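Local coordinates for protein MstE (Scytonema sp. PCC 10023, PDB 6SBF) that probably cyclises isoprenoid substrates as a monodomain class II terpene cyclase, assembling complex merosterol-type scaffolds within an alpha6-alpha6 barrel, at residues A38-L41 with E42-Q46; K337-E340 with G341-I344. The protein carries 1 engineered substitution. All coordinates share one frame; numbering follows the deposited sequence.

Contact 1. Residues A38-L41 with E42-Q46; sequences ARNL and EGWWQ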
ATOM      1  N   ALA A  38      16.604   2.783   9.599  1.00 13.98           N
ATOM      2  CA  ALA A  38      16.287   1.367   9.293  1.00 14.62           C
ATOM      3  C   ALA A  38      16.777   0.958   7.915  1.00 14.95           C
ATOM      4  O   ALA A  38      16.722  -0.234   7.599  1.00 18.16           O
ATOM      5  CB  ALA A  38      14.787   1.118   9.442  1.00 16.56           C
ATOM      6  N   ARG A  39      17.279   1.859   7.078  1.00 15.37           N
ATOM      7  CA  ARG A  39      17.850   1.519   5.755  1.00 14.88           C
ATOM      8  C   ARG A  39      19.095   0.636   5.950  1.00 15.50           C
ATOM      9  O   ARG A  39      19.831   0.810   6.966  1.00 18.46           O
ATOM     10  CB  ARG A  39      18.191   2.812   5.000  1.00 15.00           C
ATOM     11  CG  ARG A  39      16.963   3.605   4.636  1.00 14.15           C
ATOM     12  CD  ARG A  39      17.291   4.927   3.993  1.00 13.42           C
ATOM     13  NE  ARG A  39      17.921   5.843   4.924  1.00 14.28           N
ATOM     14  CZ  ARG A  39      18.465   6.987   4.596  1.00 15.73           C
ATOM     15  NH1 ARG A  39      19.047   7.679   5.556  1.00 17.80           N
ATOM     16  NH2 ARG A  39      18.361   7.419   3.348  1.00 16.42           N
ATOM     17  N   ASN A  40      19.349  -0.214   4.963  1.00 15.25           N
ATOM     18  CA  ASN A  40      20.528  -1.118   5.007  1.00 17.53           C
ATOM     19  C   ASN A  40      21.787  -0.403   4.478  1.00 22.49           C
ATOM     20  O   ASN A  40      21.741   0.789   4.239  1.00 19.69           O
ATOM     21  CB  ASN A  40      20.198  -2.436   4.312  1.00 18.13           C
ATOM     22  CG  ASN A  40      20.089  -2.387   2.801  1.00 18.47           C
ATOM     23  OD1 ASN A  40      20.445  -1.369   2.186  1.00 18.20           O
ATOM     24  ND2 ASN A  40      19.521  -3.446   2.194  1.00 20.97           N
ATOM     25  N   LEU A  41      22.883  -1.141   4.312  1.00 25.91           N
ATOM     26  CA  LEU A  41      24.220  -0.586   3.969  1.00 30.94           C
ATOM     27  C   LEU A  41      24.135   0.305   2.739  1.00 28.95           C
ATOM     28  O   LEU A  41      24.665   1.427   2.736  1.00 33.99           O
ATOM     29  CB  LEU A  41      25.230  -1.733   3.687  1.00 39.21           C
ATOM     30  CG  LEU A  41      25.437  -2.824   4.749  1.00 33.63           C
ATOM     31  CD1 LEU A  41      26.048  -4.120   4.167  1.00 38.92           C
ATOM     32  CD2 LEU A  41      26.331  -2.265   5.852  1.00 44.85           C
ATOM     33  N   GLU A  42      23.518  -0.211   1.659  0.50 29.86           N
ATOM     34  CA  GLU A  42      23.428   0.492   0.347  0.50 30.00           C
ATOM     35  C   GLU A  42      22.368   1.591   0.460  0.50 22.81           C
ATOM     36  O   GLU A  42      22.400   2.506  -0.346  0.50 22.15           O
ATOM     37  CB  GLU A  42      23.055  -0.432  -0.825  0.50 33.23           C
ATOM     38  CG  GLU A  42      24.227  -1.147  -1.495  0.50 34.37           C
ATOM     39  CD  GLU A  42      25.099  -0.357  -2.463  0.50 29.39           C
ATOM     40  OE1 GLU A  42      24.579   0.543  -3.178  0.50 33.14           O
ATOM     41  OE2 GLU A  42      26.311  -0.665  -2.525  0.50 34.72           O
ATOM     42  N   GLY A  43      21.403   1.462   1.386  1.00 17.42           N
ATOM     43  CA  GLY A  43      20.385   2.486   1.565  1.00 14.86           C
ATOM     44  C   GLY A  43      18.958   2.003   1.302  1.00 15.14           C
ATOM     45  O   GLY A  43      18.059   2.826   1.379  1.00 15.31           O
ATOM     46  N   TRP A  44      18.755   0.739   0.980  1.00 14.65           N
ATOM     47  CA  TRP A  44      17.379   0.234   0.744  1.00 13.17           C
ATOM     48  C   TRP A  44      16.575   0.183   2.039  1.00 12.43           C
ATOM     49  O   TRP A  44      17.107  -0.189   3.080  1.00 13.71           O
ATOM     50  CB  TRP A  44      17.459  -1.186   0.172  1.00 13.71           C
ATOM     51  CG  TRP A  44      18.059  -1.312  -1.188  1.00 13.81           C
ATOM     52  CD1 TRP A  44      19.332  -1.702  -1.490  1.00 15.66           C
ATOM     53  CD2 TRP A  44      17.417  -1.103  -2.448  1.00 12.81           C
ATOM     54  NE1 TRP A  44      19.521  -1.737  -2.846  1.00 15.45           N
ATOM     55  CE2 TRP A  44      18.351  -1.371  -3.462  1.00 13.20           C
ATOM     56  CE3 TRP A  44      16.155  -0.637  -2.812  1.00 13.61           C
ATOM     57  CZ2 TRP A  44      18.041  -1.250  -4.807  1.00 13.62           C
ATOM     58  CZ3 TRP A  44      15.842  -0.522  -4.143  1.00 13.24           C
ATOM     59  CH2 TRP A  44      16.775  -0.828  -5.133  1.00 13.63           C
ATOM     60  N   TRP A  45      15.260   0.377   1.919  1.00 12.69           N
ATOM     61  CA  TRP A  45      14.305  -0.167   2.888  1.00 12.33           C
ATOM     62  C   TRP A  45      13.920  -1.604   2.506  1.00 12.25           C
ATOM     63  O   TRP A  45      13.636  -1.859   1.344  1.00 13.18           O
ATOM     64  CB  TRP A  45      13.052   0.708   2.890  1.00 12.25           C
ATOM     65  CG  TRP A  45      13.244   2.039   3.548  1.00 12.34           C
ATOM     66  CD1 TRP A  45      13.477   2.276   4.859  1.00 13.93           C
ATOM     67  CD2 TRP A  45      13.159   3.338   2.930  1.00 12.33           C
ATOM     68  NE1 TRP A  45      13.615   3.626   5.104  1.00 13.48           N
ATOM     69  CE2 TRP A  45      13.404   4.283   3.935  1.00 12.69           C
ATOM     70  CE3 TRP A  45      12.893   3.793   1.628  1.00 12.23           C
ATOM     71  CZ2 TRP A  45      13.443   5.657   3.648  1.00 14.40           C
ATOM     72  CZ3 TRP A  45      12.934   5.155   1.330  1.00 13.21           C
ATOM     73  CH2 TRP A  45      13.169   6.070   2.357  1.00 14.21           C
ATOM     74  N   GLN A  46      14.031  -2.480   3.493  1.00 12.54           N
ATOM     75  CA  GLN A  46      13.744  -3.900   3.303  1.00 13.19           C
ATOM     76  C   GLN A  46      12.610  -4.317   4.233  1.00 13.67           C
ATOM     77  O   GLN A  46      12.567  -3.922   5.381  1.00 13.77           O
ATOM     78  CB  GLN A  46      14.942  -4.753   3.708  1.00 13.97           C
ATOM     79  CG  GLN A  46      16.131  -4.631   2.799  1.00 16.80           C
ATOM     80  CD  GLN A  46      17.244  -5.542   3.276  1.00 19.50           C
ATOM     81  OE1 GLN A  46      17.885  -5.243   4.256  1.00 23.73           O
ATOM     82  NE2 GLN A  46      17.411  -6.657   2.627  1.00 21.34           N
TER
HETATM   83  O   HOH W   1      15.937  -1.759   5.552  1.00 19.02           O

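Contact 2. Residues K337-E340 with G341-I344; sequences KRFE and GSII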
ATOM      1  N   LYS A 337       5.318 -26.647   6.344  1.00 47.07           N
ATOM      2  CA  LYS A 337       4.505 -25.510   5.846  1.00 43.34           C
ATOM      3  C   LYS A 337       4.886 -25.065   4.437  1.00 37.48           C
ATOM      4  O   LYS A 337       5.939 -25.374   3.922  1.00 39.41           O
ATOM      5  CB  LYS A 337       4.581 -24.355   6.846  1.00 41.36           C
ATOM      6  CG  LYS A 337       5.953 -23.742   7.127  1.00 37.14           C
ATOM      7  CD  LYS A 337       6.004 -23.331   8.592  1.00 49.63           C
ATOM      8  CE  LYS A 337       7.056 -22.338   9.023  1.00 52.73           C
ATOM      9  NZ  LYS A 337       6.524 -21.521  10.152  1.00 49.51           N
ATOM     10  N   ARG A 338       3.991 -24.297   3.856  1.00 34.23           N
ATOM     11  CA  ARG A 338       4.159 -23.757   2.497  1.00 32.81           C
ATOM     12  C   ARG A 338       3.643 -22.347   2.558  1.00 23.90           C
ATOM     13  O   ARG A 338       2.849 -22.023   3.475  1.00 25.87           O
ATOM     14  CB  ARG A 338       3.375 -24.539   1.445  1.00 37.52           C
ATOM     15  CG  ARG A 338       1.882 -24.672   1.726  1.00 46.28           C
ATOM     16  CD  ARG A 338       1.229 -25.638   0.761  1.00 62.02           C
ATOM     17  NE  ARG A 338       1.469 -25.209  -0.619  1.00 57.99           N
ATOM     18  CZ  ARG A 338       1.432 -26.012  -1.674  1.00 70.51           C
ATOM     19  NH1 ARG A 338       1.689 -25.527  -2.879  1.00 82.08           N
ATOM     20  NH2 ARG A 338       1.119 -27.288  -1.522  1.00 87.92           N
ATOM     21  N   PHE A 339       4.001 -21.569   1.575  1.00 20.25           N
ATOM     22  CA  PHE A 339       3.495 -20.189   1.558  1.00 19.20           C
ATOM     23  C   PHE A 339       2.053 -20.105   1.056  1.00 18.56           C
ATOM     24  O   PHE A 339       1.328 -19.210   1.545  1.00 19.67           O
ATOM     25  CB  PHE A 339       4.438 -19.303   0.759  1.00 21.27           C
ATOM     26  CG  PHE A 339       5.767 -19.150   1.434  1.00 22.02           C
ATOM     27  CD1 PHE A 339       5.897 -18.396   2.604  1.00 23.20           C
ATOM     28  CD2 PHE A 339       6.885 -19.748   0.894  1.00 26.66           C
ATOM     29  CE1 PHE A 339       7.150 -18.202   3.180  1.00 26.01           C
ATOM     30  CE2 PHE A 339       8.118 -19.615   1.522  1.00 25.66           C
ATOM     31  CZ  PHE A 339       8.247 -18.864   2.671  1.00 28.86           C
ATOM     32  N   GLU A 340       1.651 -20.985   0.142  1.00 19.65           N
ATOM     33  CA  GLU A 340       0.302 -20.908  -0.434  1.00 19.55           C
ATOM     34  C   GLU A 340      -0.697 -21.140   0.689  1.00 19.63           C
ATOM     35  O   GLU A 340      -0.556 -22.106   1.455  1.00 20.04           O
ATOM     36  CB  GLU A 340       0.078 -21.882  -1.576  1.00 24.59           C
ATOM     37  CG  GLU A 340       1.017 -21.659  -2.740  1.00 27.33           C
ATOM     38  CD  GLU A 340       2.399 -22.286  -2.608  1.00 42.19           C
ATOM     39  OE1 GLU A 340       3.203 -21.989  -3.479  1.00 59.52           O
ATOM     40  OE2 GLU A 340       2.691 -23.005  -1.620  1.00 36.23           O
ATOM     41  N   GLY A 341      -1.670 -20.245   0.757  1.00 16.57           N
ATOM     42  CA  GLY A 341      -2.700 -20.250   1.786  1.00 18.84           C
ATOM     43  C   GLY A 341      -2.239 -19.675   3.086  1.00 17.09           C
ATOM     44  O   GLY A 341      -2.985 -19.777   4.065  1.00 20.17           O
ATOM     45  N   SER A 342      -1.108 -18.984   3.090  1.00 16.32           N
ATOM     46  CA  SER A 342      -0.590 -18.350   4.322  0.50 16.18           C
ATOM     47  C   SER A 342      -0.440 -16.835   4.168  1.00 14.30           C
ATOM     48  O   SER A 342      -0.534 -16.328   3.036  1.00 15.70           O
ATOM     49  CB  SER A 342       0.703 -18.990   4.733  0.50 16.78           C
ATOM     50  OG  SER A 342       1.782 -18.384   4.043  0.50 17.64           O
ATOM     51  N   ILE A 343      -0.282 -16.221   5.320  1.00 14.70           N
ATOM     52  CA  ILE A 343      -0.131 -14.777   5.457  1.00 14.89           C
ATOM     53  C   ILE A 343       1.232 -14.519   6.071  1.00 15.30           C
ATOM     54  O   ILE A 343       1.575 -15.097   7.114  1.00 17.01           O
ATOM     55  CB  ILE A 343      -1.280 -14.214   6.298  1.00 14.67           C
ATOM     56  CG1 ILE A 343      -2.622 -14.470   5.653  1.00 16.00           C
ATOM     57  CG2 ILE A 343      -1.088 -12.744   6.590  1.00 16.55           C
ATOM     58  CD1 ILE A 343      -3.814 -14.054   6.516  1.00 19.84           C
ATOM     59  N   ILE A 344       1.945 -13.576   5.479  1.00 15.05           N
ATOM     60  CA  ILE A 344       3.191 -13.024   6.053  1.00 15.86           C
ATOM     61  C   ILE A 344       2.999 -11.567   6.454  1.00 14.73           C
ATOM     62  O   ILE A 344       2.018 -10.948   6.081  1.00 16.49           O
ATOM     63  CB  ILE A 344       4.351 -13.271   5.079  1.00 17.41           C
ATOM     64  CG1 ILE A 344       4.246 -12.453   3.797  1.00 18.53           C
ATOM     65  CG2 ILE A 344       4.512 -14.765   4.812  1.00 20.51           C
ATOM     66  CD1 ILE A 344       5.556 -12.393   3.096  1.00 22.45           C
TER

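Contact 1. Residues A38-L41 with E42-Q46
Arg-39 lies alongside Trp-45 with its CG over the indole face, 3.7 Å from the centroid of the five-membered ring, a CH-pi contact. The spacing Arg-39, Gly-43, Trp-45 matches the QW motif (Gln-x-x-x-Gly-x-Trp) that recurs in squalene-hopene cyclase relatives, with arginine at the glutamine position. Farther out, Arg-39 CD comes 3.4 Å from Gly-43 O, and its NE turns back to bond Leu-36 O near the end of helix 18-37; Trp-45 NE1 likewise bonds Leu-35 O.

Inside this loop sits the side chain of Asn-40. Its CB lies 3.6 Å from Gln-46 OE1. With CG in the crowded position between backbone N and carbonyl carbon (chi1 72°), the amide folds back over the turn that follows it. Asn-40 OD1 takes two backbone N-H groups: Gly-43 N at 3.1 Å, nearly along the C=O axis (165°), and Trp-44 N at 3.0 Å, from well above the carbonyl plane. Glu-42 N adds a weak third bond. The same oxygen lies at the edge of the Trp-44 ring, near its plane. Asn-40 ND2 donates to Gln-46 OE1 at 3.2 Å, arriving above that carbonyl plane, and the two amide planes stand 62° apart. Both ends of the Asn-40 amide are therefore held, which fixes its rotation.

The backbone closes the loop: Asn-40 N donates to Trp-44 O at 2.9 Å, while Gly-43 N makes a weak bond to Asn-40 O. The positive phi of Gly-43 suits glycine, since it would press a CB onto the carbonyl oxygen of Glu-42. Water 1 completes the network, donating to Ala-38 O at 2.7 Å and to Trp-44 O while accepting from Gln-46 N.

Contact 2. Residues K337-E340 with G341-I344
Ser-342 N donates to Phe-339 O at 2.9 Å. In the conformer given here, Ser-342 OG also donates to Phe-339 O at 2.7 Å, a bond less certain because the serine has a second conformer. In this conformer both donors reach the oxygen from the same face of the carbonyl plane, N the farther out of it, and the hydroxyl gets there because OG stands between the backbone N and the carbonyl carbon (chi1 85°). Before the strand, Arg-338 and Glu-340 form a salt bridge, Arg-338 NE to Glu-340 OE2 at 2.7 Å. OE2 lies close to the guanidinium plane but is met from above its own carboxylate plane, and NH1 adds a weak bond to it.

The segments form a type II beta turn from Phe-339 to Ser-342, with Gly-341 at the third position, where positive phi (79°) favours glycine. The turn opens directly into strand 342-344, the middle strand of a three-stranded mixed sheet.

Packing across the turn is slight: Phe-339 CD1 approaches Ile-344 CG2 at 4.5 Å, obliquely to the ring. Phe-339 also stacks on Tyr-330 and meets Phe-50 edge-to-face, and Ile-344 touches Phe-48 and Phe-50 of strand 47-50.

How the contacts relate
Along the chain the two turns come in series, contact 1 in the loop after helix 18-37 and contact 2 some 290 residues later, before helix 350-363. Their centres are 26 Å apart and their nearest atoms about 11 Å, without touching. Strand 47-50 bridges them, running on from contact 1 to pack against contact 2. From the other direction, the chain leaving contact 2 returns to contact 1, where Asn-348 bonds Gln-46 O and Ile-350 touches Ala-38 and Trp-45. Parts of the chain close to its first and last helices, 18-37 and 350-363, are thereby brought together in the alpha6-alpha6 barrel by loops and short strands.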